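Local atomic coordinates of putative iron-uptake ABC transport system,periplasmic iron-binding protein (Campylobacter jejuni, PDB entry 3E13), a protein that binds ferric iron and probably delivers it, as a periplasmic solute-binding protein, to an ABC transporter for uptake into the cell. Residues S117-Y122 / A128-E133; L171-K176 / A183-A188; E66-G71 / D93-A98. All coordinates share one frame; numbering follows the deposited sequence.

Contacts 1 and 2 lie on one side of the chain's centre and contact 3 on the other, in a two-lobed periplasmic-binding-protein fold. Contacts 1 and 2 are neighbours, with centres 15 Å apart, and they touch where Gly132 O packs 3.3 Å from Ala172 CB. The centre of contact 3 is 36 Å from that of contact 1 and 34 Å from that of contact 2, with nearest atoms about 17 Å and 18 Å away. None of them forms part of the iron site, where His11, Tyr12, Tyr143, Tyr199 and Tyr200 hold the ferric ion. Along the chain contact 3 closes first, then contact 1, then contact 2.

Contact 1: residues S117-Y122 / A128-E133; sequences SKMKNY and AEFKGE
Met119 drops its terminal methyl onto the ring of Phe130, and this is the tight part of the contact. Met119 CE stands 3.5 Å from the centroid of the Phe130 ring and only 7° off the ring normal, a CH-pi contact made almost squarely over the middle of the face. The thioether sulfur sits further up the same face, with Met119 SD 4.8 Å from that centroid. The methyl gets there because chi1 of -179° swings Met119 CG to the far side from the backbone N and the chain then folds at chi2 and chi3, curling CE back over the ring. On the opposite face the ring is covered from within its own segment: Glu129 CG rides 3.4 Å above the Phe130 plane, offset toward the rim. A third approach comes at the edge, where Lys118 O lies near the ring plane, 3.6 Å from Phe130 CZ.

The outer side is far looser. Glu129 and Lys118 are exposed and cross at about a right angle, meeting through Lys118 CB and Glu129 OE2 at 3.7 Å. Their charged ends stay apart, Lys118 NZ being 6.7 Å from Glu129 OE2; the lysine bends away, and Lys118 NZ donates to Ser117 OG at 3.1 Å. Any attraction between the two charges is therefore probably weak.

Just beyond the ring the chain reverses in a type II beta turn from Phe130 to Glu133, with Gly132 at positive phi, leading into strand 134-135. The core is a Met-aromatic contact, methyl over face, joining two parts of the long loop between strands 97-109 and 134-135.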
ATOM      1  N   SER A 117      15.919 -20.742  -1.310  1.00 15.86           N
ATOM      2  CA  SER A 117      15.075 -21.936  -1.270  1.00 16.66           C
ATOM      3  C   SER A 117      14.251 -22.068   0.009  1.00 16.23           C
ATOM      4  O   SER A 117      13.210 -22.742  -0.016  1.00 17.75           O
ATOM      5  CB  SER A 117      15.917 -23.209  -1.448  1.00 16.44           C
ATOM      6  OG  SER A 117      16.764 -23.381  -0.325  1.00 18.70           O
ATOM      7  N   LYS A 118      14.696 -21.457   1.108  1.00 15.61           N
ATOM      8  CA  LYS A 118      14.006 -21.562   2.421  1.00 16.05           C
ATOM      9  C   LYS A 118      13.314 -20.254   2.820  1.00 13.76           C
ATOM     10  O   LYS A 118      12.773 -20.146   3.921  1.00 13.80           O
ATOM     11  CB  LYS A 118      14.968 -21.964   3.543  1.00 16.56           C
ATOM     12  CG  LYS A 118      15.822 -23.202   3.257  1.00 21.80           C
ATOM     13  CD  LYS A 118      14.998 -24.427   2.988  1.00 25.18           C
ATOM     14  CE  LYS A 118      15.895 -25.702   2.962  1.00 28.49           C
ATOM     15  NZ  LYS A 118      16.530 -25.811   1.589  1.00 31.01           N
ATOM     16  N   MET A 119      13.255 -19.303   1.899  1.00 12.64           N
ATOM     17  CA  MET A 119      12.533 -18.066   2.152  1.00 13.06           C
ATOM     18  C   MET A 119      11.380 -18.000   1.132  1.00 12.16           C
ATOM     19  O   MET A 119      11.462 -17.327   0.117  1.00 13.33           O
ATOM     20  CB  MET A 119      13.471 -16.875   2.031  1.00 13.01           C
ATOM     21  CG  MET A 119      12.799 -15.495   2.309  1.00 14.31           C
ATOM     22  SD  MET A 119      12.080 -15.334   3.922  1.00 12.30           S
ATOM     23  CE  MET A 119      13.544 -14.969   4.929  1.00 14.74           C
ATOM     24  N   LYS A 120      10.347 -18.776   1.389  1.00 11.63           N
ATOM     25  CA  LYS A 120       9.262 -18.994   0.441  1.00 11.94           C
ATOM     26  C   LYS A 120       7.893 -18.359   0.873  1.00 10.41           C
ATOM     27  O   LYS A 120       7.155 -17.920   0.035  1.00 11.24           O
ATOM     28  CB  LYS A 120       9.067 -20.506   0.228  1.00 12.22           C
ATOM     29  CG  LYS A 120      10.217 -21.207  -0.469  1.00 17.04           C
ATOM     30  CD  LYS A 120      10.118 -21.023  -1.941  1.00 22.96           C
ATOM     31  CE  LYS A 120      11.328 -21.605  -2.700  1.00 28.44           C
ATOM     32  NZ  LYS A 120      11.256 -21.142  -4.122  1.00 33.69           N
ATOM     33  N   ASN A 121       7.622 -18.305   2.184  1.00 10.68           N
ATOM     34  CA  ASN A 121       6.364 -17.864   2.747  1.00  9.12           C
ATOM     35  C   ASN A 121       6.618 -16.760   3.765  1.00  9.79           C
ATOM     36  O   ASN A 121       7.710 -16.679   4.291  1.00 10.69           O
ATOM     37  CB  ASN A 121       5.716 -19.044   3.478  1.00 11.20           C
ATOM     38  CG  ASN A 121       5.467 -20.228   2.539  1.00 11.73           C
ATOM     39  OD1 ASN A 121       4.881 -20.064   1.475  1.00 11.37           O
ATOM     40  ND2 ASN A 121       5.944 -21.425   2.919  1.00 13.56           N
ATOM     41  N   TYR A 122       5.604 -15.966   4.047  1.00  9.83           N
ATOM     42  CA  TYR A 122       5.697 -14.917   5.098  1.00  8.83           C
ATOM     43  C   TYR A 122       6.220 -15.508   6.367  1.00  9.48           C
ATOM     44  O   TYR A 122       7.043 -14.864   7.024  1.00  9.81           O
ATOM     45  CB  TYR A 122       4.389 -14.129   5.305  1.00  9.17           C
ATOM     46  CG  TYR A 122       4.018 -13.340   4.071  1.00  8.46           C
ATOM     47  CD1 TYR A 122       2.986 -13.754   3.249  1.00  9.97           C
ATOM     48  CD2 TYR A 122       4.783 -12.230   3.665  1.00  7.58           C
ATOM     49  CE1 TYR A 122       2.668 -13.056   2.072  1.00  9.04           C
ATOM     50  CE2 TYR A 122       4.487 -11.525   2.495  1.00  8.47           C
ATOM     51  CZ  TYR A 122       3.391 -11.938   1.714  1.00  7.99           C
ATOM     52  OH  TYR A 122       3.152 -11.321   0.545  1.00  7.49           O
ATOM     53  N   ALA A 128      14.312 -18.790  12.936  1.00 16.20           N
ATOM     54  CA  ALA A 128      15.617 -18.522  13.551  1.00 16.50           C
ATOM     55  C   ALA A 128      16.801 -18.493  12.602  1.00 16.64           C
ATOM     56  O   ALA A 128      17.786 -17.785  12.831  1.00 15.13           O
ATOM     57  CB  ALA A 128      15.864 -19.541  14.663  1.00 17.08           C
ATOM     58  N   GLU A 129      16.746 -19.282  11.539  1.00 16.88           N
ATOM     59  CA  GLU A 129      17.812 -19.318  10.563  1.00 18.78           C
ATOM     60  C   GLU A 129      18.099 -17.974   9.872  1.00 17.42           C
ATOM     61  O   GLU A 129      19.199 -17.769   9.319  1.00 18.96           O
ATOM     62  CB  GLU A 129      17.549 -20.409   9.510  1.00 19.51           C
ATOM     63  CG  GLU A 129      16.313 -20.235   8.661  1.00 23.65           C
ATOM     64  CD  GLU A 129      15.842 -21.552   8.064  1.00 29.14           C
ATOM     65  OE1 GLU A 129      15.024 -22.243   8.719  1.00 31.64           O
ATOM     66  OE2 GLU A 129      16.320 -21.890   6.961  1.00 30.19           O
ATOM     67  N   PHE A 130      17.122 -17.056   9.916  1.00 16.61           N
ATOM     68  CA  PHE A 130      17.280 -15.749   9.291  1.00 15.79           C
ATOM     69  C   PHE A 130      17.537 -14.634  10.291  1.00 15.79           C
ATOM     70  O   PHE A 130      17.462 -13.449   9.941  1.00 14.71           O
ATOM     71  CB  PHE A 130      16.051 -15.429   8.416  1.00 15.52           C
ATOM     72  CG  PHE A 130      15.836 -16.428   7.324  1.00 15.52           C
ATOM     73  CD1 PHE A 130      16.733 -16.513   6.280  1.00 16.56           C
ATOM     74  CD2 PHE A 130      14.797 -17.341   7.376  1.00 16.31           C
ATOM     75  CE1 PHE A 130      16.570 -17.449   5.243  1.00 18.04           C
ATOM     76  CE2 PHE A 130      14.629 -18.263   6.344  1.00 17.29           C
ATOM     77  CZ  PHE A 130      15.504 -18.296   5.281  1.00 16.42           C
ATOM     78  N   LYS A 131      17.905 -14.985  11.532  1.00 16.03           N
ATOM     79  CA  LYS A 131      18.227 -13.948  12.518  1.00 15.81           C
ATOM     80  C   LYS A 131      19.339 -13.042  12.012  1.00 15.70           C
ATOM     81  O   LYS A 131      20.395 -13.527  11.553  1.00 16.75           O
ATOM     82  CB  LYS A 131      18.629 -14.569  13.873  1.00 16.01           C
ATOM     83  CG  LYS A 131      18.771 -13.534  14.969  1.00 17.43           C
ATOM     84  CD  LYS A 131      18.874 -14.145  16.359  1.00 22.44           C
ATOM     85  CE  LYS A 131      19.189 -13.077  17.429  1.00 26.03           C
ATOM     86  NZ  LYS A 131      18.997 -13.548  18.873  1.00 27.51           N
ATOM     87  N   GLY A 132      19.079 -11.734  12.068  1.00 15.00           N
ATOM     88  CA  GLY A 132      20.006 -10.705  11.644  1.00 14.43           C
ATOM     89  C   GLY A 132      20.039 -10.453  10.155  1.00 14.59           C
ATOM     90  O   GLY A 132      20.863  -9.674   9.671  1.00 15.15           O
ATOM     91  N   GLU A 133      19.133 -11.096   9.439  1.00 13.75           N
ATOM     92  CA  GLU A 133      19.195 -11.102   7.969  1.00 13.81           C
ATOM     93  C   GLU A 133      18.008 -10.398   7.307  1.00 14.24           C
ATOM     94  O   GLU A 133      18.006 -10.249   6.073  1.00 13.32           O
ATOM     95  CB  GLU A 133      19.289 -12.537   7.439  1.00 15.37           C
ATOM     96  CG  GLU A 133      20.603 -13.244   7.788  1.00 18.55           C
ATOM     97  CD  GLU A 133      20.664 -14.673   7.237  1.00 26.05           C
ATOM     98  OE1 GLU A 133      21.726 -15.351   7.310  1.00 31.26           O
ATOM     99  OE2 GLU A 133      19.645 -15.127   6.691  1.00 30.45           O
TER

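Contact 2: residues L171-K176 / A183-A188; sequences LATNPK and ARQVFA
Thr173 lies on an extended strip of backbone (phi -144°, psi 156°) and faces Gln185 on helix 179-188, with Thr173 CA 9.5 Å from Gln185 CA. The two side chains come from opposite directions to fill that gap. Gln185 reaches out with its chain extended beyond CG. The orientation of its amide is doubtful, since flipping it would exchange O and N, so the 2.9 Å between Thr173 OG1 and the modelled Gln185 OE1 is left as a close polar approach. On the threonine side, chi1 of 68° sets OG1 between the backbone N and the carbonyl carbon, where Thr173 OG1 is also 2.9 Å from Asn174 O.

Lys176, its chain extended, passes beside the helix, with Lys176 NZ 6.2 Å from Arg184 NH1, a pair of like charges that do not touch.

Packing around this pair comes from neighbouring elements: Gln185 and Ala172 both pack on Val135 of strand 134-135, Ala183 and Val186 face Met196 and Ala194 of strand 193-197, and Ala183, Arg184 and Phe187 touch Val215 of helix 210-217, so the helix is wedged between sheet and neighbouring helix while the loop after helix 157-170 runs alongside.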
ATOM      1  N   LEU A 171      15.442  -8.776  12.942  1.00 12.66           N
ATOM      2  CA  LEU A 171      15.814  -7.580  12.230  1.00 12.74           C
ATOM      3  C   LEU A 171      17.309  -7.345  12.277  1.00 13.52           C
ATOM      4  O   LEU A 171      17.931  -7.433  13.330  1.00 13.64           O
ATOM      5  CB  LEU A 171      15.080  -6.375  12.769  1.00 12.32           C
ATOM      6  CG  LEU A 171      13.556  -6.387  12.694  1.00 10.14           C
ATOM      7  CD1 LEU A 171      13.059  -5.158  13.260  1.00 12.90           C
ATOM      8  CD2 LEU A 171      13.144  -6.554  11.221  1.00 12.24           C
ATOM      9  N   ALA A 172      17.895  -7.052  11.127  1.00 12.65           N
ATOM     10  CA  ALA A 172      19.304  -6.677  11.073  1.00 12.88           C
ATOM     11  C   ALA A 172      19.560  -5.367  11.818  1.00 13.92           C
ATOM     12  O   ALA A 172      20.650  -5.190  12.367  1.00 15.00           O
ATOM     13  CB  ALA A 172      19.775  -6.557   9.641  1.00 13.52           C
ATOM     14  N   THR A 173      18.602  -4.453  11.757  1.00 13.02           N
ATOM     15  CA  THR A 173      18.646  -3.140  12.401  1.00 13.70           C
ATOM     16  C   THR A 173      17.254  -2.782  12.870  1.00 14.19           C
ATOM     17  O   THR A 173      16.279  -3.264  12.333  1.00 14.03           O
ATOM     18  CB  THR A 173      19.143  -2.009  11.423  1.00 14.31           C
ATOM     19  OG1 THR A 173      18.160  -1.773  10.386  1.00 14.98           O
ATOM     20  CG2 THR A 173      20.430  -2.372  10.695  1.00 15.01           C
ATOM     21  N   ASN A 174      17.148  -1.898  13.871  1.00 13.76           N
ATOM     22  CA  ASN A 174      15.902  -1.221  14.117  1.00 13.92           C
ATOM     23  C   ASN A 174      15.374  -0.683  12.811  1.00 13.21           C
ATOM     24  O   ASN A 174      16.142  -0.280  11.924  1.00 12.94           O
ATOM     25  CB  ASN A 174      16.044  -0.044  15.097  1.00 14.22           C
ATOM     26  CG  ASN A 174      16.515  -0.468  16.484  1.00 17.94           C
ATOM     27  OD1 ASN A 174      16.170  -1.523  16.987  1.00 20.21           O
ATOM     28  ND2 ASN A 174      17.278   0.419  17.126  1.00 20.37           N
ATOM     29  N   PRO A 175      14.061  -0.655  12.668  1.00 13.60           N
ATOM     30  CA  PRO A 175      13.472  -0.034  11.483  1.00 14.05           C
ATOM     31  C   PRO A 175      13.984   1.378  11.250  1.00 15.46           C
ATOM     32  O   PRO A 175      14.006   2.233  12.140  1.00 16.49           O
ATOM     33  CB  PRO A 175      11.989  -0.072  11.776  1.00 13.52           C
ATOM     34  CG  PRO A 175      11.843  -1.223  12.692  1.00 14.09           C
ATOM     35  CD  PRO A 175      13.036  -1.187  13.577  1.00 13.77           C
ATOM     36  N   LYS A 176      14.459   1.597  10.032  1.00 15.33           N
ATOM     37  CA  LYS A 176      15.053   2.860   9.649  1.00 15.86           C
ATOM     38  C   LYS A 176      14.433   3.252   8.335  1.00 15.33           C
ATOM     39  O   LYS A 176      14.732   2.629   7.312  1.00 16.52           O
ATOM     40  CB  LYS A 176      16.561   2.706   9.558  1.00 16.05           C
ATOM     41  CG  LYS A 176      17.316   4.002   9.379  1.00 18.46           C
ATOM     42  CD  LYS A 176      18.824   3.790   9.302  1.00 21.42           C
ATOM     43  CE  LYS A 176      19.551   5.118   9.065  1.00 22.89           C
ATOM     44  NZ  LYS A 176      21.037   5.029   9.093  1.00 26.95           N
ATOM     45  N   ALA A 183      15.290  -1.309   0.994  1.00 11.27           N
ATOM     46  CA  ALA A 183      15.877  -1.785  -0.256  1.00 10.65           C
ATOM     47  C   ALA A 183      17.368  -1.423  -0.343  1.00 10.97           C
ATOM     48  O   ALA A 183      18.192  -2.202  -0.839  1.00 10.03           O
ATOM     49  CB  ALA A 183      15.146  -1.162  -1.448  1.00 11.86           C
ATOM     50  N   ARG A 184      17.696  -0.219   0.082  1.00 11.86           N
ATOM     51  CA  ARG A 184      19.097   0.209   0.063  1.00 12.32           C
ATOM     52  C   ARG A 184      19.911  -0.689   0.990  1.00 12.73           C
ATOM     53  O   ARG A 184      21.061  -1.036   0.663  1.00 12.64           O
ATOM     54  CB  ARG A 184      19.257   1.671   0.484  1.00 13.71           C
ATOM     55  CG  ARG A 184      20.684   2.271   0.249  1.00 20.01           C
ATOM     56  CD  ARG A 184      20.899   3.564   1.074  1.00 27.55           C
ATOM     57  NE  ARG A 184      22.252   4.140   0.970  1.00 36.40           N
ATOM     58  CZ  ARG A 184      22.822   4.972   1.880  1.00 40.89           C
ATOM     59  NH1 ARG A 184      22.169   5.358   2.992  1.00 42.73           N
ATOM     60  NH2 ARG A 184      24.067   5.408   1.678  1.00 41.51           N
ATOM     61  N   GLN A 185      19.361  -1.054   2.142  1.00 11.71           N
ATOM     62  CA  GLN A 185      20.066  -1.953   3.036  1.00 11.08           C
ATOM     63  C   GLN A 185      20.396  -3.278   2.362  1.00 10.81           C
ATOM     64  O   GLN A 185      21.471  -3.810   2.542  1.00 11.17           O
ATOM     65  CB  GLN A 185      19.295  -2.194   4.313  1.00 10.38           C
ATOM     66  CG  GLN A 185      19.256  -1.007   5.231  1.00 10.14           C
ATOM     67  CD  GLN A 185      18.483  -1.268   6.527  1.00 12.67           C
ATOM     68  OE1 GLN A 185      19.077  -1.400   7.638  1.00 17.53           O
ATOM     69  NE2 GLN A 185      17.168  -1.305   6.427  1.00  8.59           N
ATOM     70  N   VAL A 186      19.515  -3.776   1.510  1.00 10.64           N
ATOM     71  CA  VAL A 186      19.795  -4.986   0.726  1.00 11.10           C
ATOM     72  C   VAL A 186      20.840  -4.792  -0.372  1.00 12.27           C
ATOM     73  O   VAL A 186      21.752  -5.608  -0.528  1.00 11.51           O
ATOM     74  CB  VAL A 186      18.451  -5.547   0.150  1.00 10.71           C
ATOM     75  CG1 VAL A 186      18.681  -6.697  -0.889  1.00 12.57           C
ATOM     76  CG2 VAL A 186      17.626  -6.024   1.270  1.00 12.45           C
ATOM     77  N   PHE A 187      20.723  -3.674  -1.082  1.00 12.16           N
ATOM     78  CA  PHE A 187      21.733  -3.264  -2.048  1.00 12.12           C
ATOM     79  C   PHE A 187      23.136  -3.220  -1.396  1.00 12.73           C
ATOM     80  O   PHE A 187      24.092  -3.701  -1.978  1.00 13.69           O
ATOM     81  CB  PHE A 187      21.372  -1.894  -2.595  1.00 11.69           C
ATOM     82  CG  PHE A 187      22.475  -1.254  -3.360  1.00 13.07           C
ATOM     83  CD1 PHE A 187      22.799  -1.732  -4.612  1.00 14.05           C
ATOM     84  CD2 PHE A 187      23.173  -0.173  -2.845  1.00 12.46           C
ATOM     85  CE1 PHE A 187      23.830  -1.132  -5.344  1.00 16.91           C
ATOM     86  CE2 PHE A 187      24.180   0.414  -3.555  1.00 15.81           C
ATOM     87  CZ  PHE A 187      24.523  -0.084  -4.800  1.00 19.77           C
ATOM     88  N   ALA A 188      23.231  -2.663  -0.187  1.00 13.22           N
ATOM     89  CA  ALA A 188      24.481  -2.354   0.503  1.00 14.27           C
ATOM     90  C   ALA A 188      25.052  -3.572   1.233  1.00 15.13           C
ATOM     91  O   ALA A 188      26.166  -3.518   1.742  1.00 16.74           O
ATOM     92  CB  ALA A 188      24.228  -1.233   1.490  1.00 14.41           C
TER

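Contact 3: residues E66-G71 / D93-A98; sequences EAKNLG and DKEWFA
Lys68 lies like a straight rod across the contact, meeting both Asp93 and Glu95 at about a right angle. With CG anti to the backbone N (chi1 179°) and every later torsion extended, the side chain leaves the last turn of helix 61-69 and carries its ammonium to Asp93. There Lys68 NZ donates to Asp93 OD2 at 2.8 Å, a salt bridge that uses the anti lone pair, the one facing away from the other carboxylate oxygen. Asp91 gives the same nitrogen a second salt-bridge partner, so two acids share the ammonium.

Close to the root of the rod, Glu95 comes in from the side, Glu95 OE2 lying 3.4 Å from Lys68 CG, while Lys68 NZ is 5.7 Å from that oxygen. This carboxylate instead looks toward the helix end, where a water sits 2.8 Å from Glu95 OE2 and equally near Lys68 O.

Trp96 completes the packing edge-on. Trp96 CD1 is 4.3 Å from Lys68 CD, which lies close to the indole plane, and the ring continues onto Ile61, Leu64 and Thr65 of the same helix.

Lys68 O also accepts Gly71 N at 3.0 Å, and Gly71 takes positive phi: a Schellman motif ends helix 61-69 just where its last turn is bound by salt bridge to the loop entering strand 97-109.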
ATOM      1  N   GLU A  66     -10.582   1.977   8.699  1.00 10.80           N
ATOM      2  CA  GLU A  66     -10.505   2.705   9.998  1.00 10.90           C
ATOM      3  C   GLU A  66     -11.325   3.982   9.890  1.00 10.67           C
ATOM      4  O   GLU A  66     -12.123   4.299  10.784  1.00 12.70           O
ATOM      5  CB  GLU A  66      -9.072   3.098  10.375  1.00 11.92           C
ATOM      6  CG  GLU A  66      -8.201   1.967  10.861  1.00 14.12           C
ATOM      7  CD  GLU A  66      -6.766   2.354  11.111  1.00 18.74           C
ATOM      8  OE1 GLU A  66      -6.277   2.014  12.233  1.00 24.82           O
ATOM      9  OE2 GLU A  66      -6.092   2.993  10.241  1.00 15.43           O
ATOM     10  N   ALA A  67     -11.115   4.729   8.810  1.00  9.73           N
ATOM     11  CA  ALA A  67     -11.850   5.955   8.596  1.00 10.31           C
ATOM     12  C   ALA A  67     -13.355   5.715   8.488  1.00  9.62           C
ATOM     13  O   ALA A  67     -14.172   6.417   9.082  1.00 10.71           O
ATOM     14  CB  ALA A  67     -11.265   6.717   7.401  1.00 10.79           C
ATOM     15  N   LYS A  68     -13.742   4.680   7.759  1.00  9.45           N
ATOM     16  CA  LYS A  68     -15.108   4.296   7.661  1.00  9.25           C
ATOM     17  C   LYS A  68     -15.709   4.016   9.035  1.00 10.68           C
ATOM     18  O   LYS A  68     -16.785   4.528   9.371  1.00 10.22           O
ATOM     19  CB  LYS A  68     -15.248   3.033   6.793  1.00 10.27           C
ATOM     20  CG  LYS A  68     -16.686   2.574   6.671  1.00 10.48           C
ATOM     21  CD  LYS A  68     -16.755   1.226   5.928  1.00 10.92           C
ATOM     22  CE  LYS A  68     -18.183   0.787   5.805  1.00 11.66           C
ATOM     23  NZ  LYS A  68     -18.344  -0.605   5.311  1.00 14.32           N
ATOM     24  N   ASN A  69     -14.981   3.239   9.821  1.00 11.39           N
ATOM     25  CA  ASN A  69     -15.505   2.772  11.088  1.00 11.72           C
ATOM     26  C   ASN A  69     -15.447   3.842  12.160  1.00 11.99           C
ATOM     27  O   ASN A  69     -16.130   3.694  13.155  1.00 12.50           O
ATOM     28  CB  ASN A  69     -14.803   1.508  11.549  1.00 11.92           C
ATOM     29  CG  ASN A  69     -15.080   0.331  10.615  1.00 14.01           C
ATOM     30  OD1 ASN A  69     -16.070   0.322   9.874  1.00 17.43           O
ATOM     31  ND2 ASN A  69     -14.154  -0.633  10.609  1.00 15.48           N
ATOM     32  N   LEU A  70     -14.661   4.896  11.943  1.00 10.66           N
ATOM     33  CA  LEU A  70     -14.695   6.108  12.798  1.00 10.44           C
ATOM     34  C   LEU A  70     -15.835   7.089  12.396  1.00 10.42           C
ATOM     35  O   LEU A  70     -15.960   8.207  12.946  1.00 10.53           O
ATOM     36  CB  LEU A  70     -13.336   6.791  12.758  1.00 11.37           C
ATOM     37  CG  LEU A  70     -12.265   6.086  13.573  1.00 14.29           C
ATOM     38  CD1 LEU A  70     -10.892   6.594  13.269  1.00 15.36           C
ATOM     39  CD2 LEU A  70     -12.572   6.278  15.099  1.00 15.19           C
ATOM     40  N   GLY A  71     -16.614   6.727  11.391  1.00  9.87           N
ATOM     41  CA  GLY A  71     -17.767   7.508  10.966  1.00 10.17           C
ATOM     42  C   GLY A  71     -17.415   8.714  10.098  1.00 10.65           C
ATOM     43  O   GLY A  71     -18.160   9.702  10.027  1.00 12.28           O
ATOM     44  N   ASP A  93     -20.508  -1.192   1.210  1.00 13.52           N
ATOM     45  CA  ASP A  93     -21.297  -0.042   1.646  1.00 14.14           C
ATOM     46  C   ASP A  93     -20.937   1.277   0.929  1.00 13.37           C
ATOM     47  O   ASP A  93     -21.459   2.355   1.298  1.00 13.29           O
ATOM     48  CB  ASP A  93     -21.158   0.144   3.162  1.00 14.38           C
ATOM     49  CG  ASP A  93     -21.610  -1.060   3.949  1.00 17.60           C
ATOM     50  OD1 ASP A  93     -22.665  -1.659   3.595  1.00 18.46           O
ATOM     51  OD2 ASP A  93     -20.955  -1.512   4.912  1.00 19.49           O
ATOM     52  N   LYS A  94     -20.085   1.177  -0.107  1.00 11.85           N
ATOM     53  CA  LYS A  94     -19.804   2.256  -1.046  1.00 11.66           C
ATOM     54  C   LYS A  94     -19.073   3.459  -0.430  1.00 10.67           C
ATOM     55  O   LYS A  94     -19.149   4.547  -0.962  1.00  9.79           O
ATOM     56  CB  LYS A  94     -21.080   2.734  -1.728  1.00 12.25           C
ATOM     57  CG  LYS A  94     -21.832   1.634  -2.472  1.00 16.17           C
ATOM     58  CD  LYS A  94     -23.018   2.240  -3.173  1.00 21.34           C
ATOM     59  CE  LYS A  94     -24.144   1.257  -3.422  1.00 25.78           C
ATOM     60  NZ  LYS A  94     -25.334   2.088  -3.837  1.00 27.46           N
ATOM     61  N   GLU A  95     -18.300   3.228   0.616  1.00 10.43           N
ATOM     62  CA  GLU A  95     -17.573   4.325   1.258  1.00 10.09           C
ATOM     63  C   GLU A  95     -16.099   4.385   0.894  1.00  9.81           C
ATOM     64  O   GLU A  95     -15.471   5.391   1.187  1.00 10.07           O
ATOM     65  CB  GLU A  95     -17.770   4.333   2.794  1.00 10.50           C
ATOM     66  CG  GLU A  95     -19.233   4.485   3.149  1.00 10.13           C
ATOM     67  CD  GLU A  95     -19.490   4.799   4.616  1.00 14.53           C
ATOM     68  OE1 GLU A  95     -20.690   4.797   4.998  1.00 15.14           O
ATOM     69  OE2 GLU A  95     -18.519   5.107   5.339  1.00 14.49           O
ATOM     70  N   TRP A  96     -15.538   3.348   0.272  1.00  9.38           N
ATOM     71  CA  TRP A  96     -14.127   3.370  -0.120  1.00  7.69           C
ATOM     72  C   TRP A  96     -13.975   2.547  -1.385  1.00  7.05           C
ATOM     73  O   TRP A  96     -14.746   1.649  -1.602  1.00  7.47           O
ATOM     74  CB  TRP A  96     -13.158   2.885   0.966  1.00  9.21           C
ATOM     75  CG  TRP A  96     -13.405   1.533   1.493  1.00  6.89           C
ATOM     76  CD1 TRP A  96     -14.021   1.238   2.653  1.00 10.87           C
ATOM     77  CD2 TRP A  96     -13.064   0.272   0.881  1.00 11.38           C
ATOM     78  NE1 TRP A  96     -14.101  -0.124   2.818  1.00 12.66           N
ATOM     79  CE2 TRP A  96     -13.529  -0.744   1.737  1.00 10.73           C
ATOM     80  CE3 TRP A  96     -12.402  -0.097  -0.291  1.00 12.33           C
ATOM     81  CZ2 TRP A  96     -13.381  -2.096   1.446  1.00 12.01           C
ATOM     82  CZ3 TRP A  96     -12.250  -1.437  -0.580  1.00 11.87           C
ATOM     83  CH2 TRP A  96     -12.731  -2.417   0.281  1.00  9.94           C
ATOM     84  N   PHE A  97     -12.963   2.894  -2.166  1.00  7.43           N
ATOM     85  CA  PHE A  97     -12.811   2.342  -3.554  1.00  7.24           C
ATOM     86  C   PHE A  97     -11.322   2.243  -3.874  1.00  8.17           C
ATOM     87  O   PHE A  97     -10.568   3.205  -3.660  1.00  8.56           O
ATOM     88  CB  PHE A  97     -13.433   3.287  -4.546  1.00  7.58           C
ATOM     89  CG  PHE A  97     -14.898   3.482  -4.326  1.00  7.48           C
ATOM     90  CD1 PHE A  97     -15.323   4.485  -3.453  1.00  8.03           C
ATOM     91  CD2 PHE A  97     -15.837   2.709  -4.982  1.00  7.72           C
ATOM     92  CE1 PHE A  97     -16.693   4.658  -3.170  1.00 11.87           C
ATOM     93  CE2 PHE A  97     -17.223   2.948  -4.751  1.00  8.81           C
ATOM     94  CZ  PHE A  97     -17.623   3.898  -3.814  1.00 10.29           C
ATOM     95  N   ALA A  98     -10.858   1.108  -4.393  1.00  8.48           N
ATOM     96  CA  ALA A  98      -9.438   0.979  -4.716  1.00  8.14           C
ATOM     97  C   ALA A  98      -9.147   1.771  -5.995  1.00  8.65           C
ATOM     98  O   ALA A  98      -9.993   1.780  -6.950  1.00  9.03           O
ATOM     99  CB  ALA A  98      -9.066  -0.459  -4.952  1.00  8.93           C
TER
HETATM  100  O   HOH W   1     -18.012   6.418   7.709  1.00 10.12           O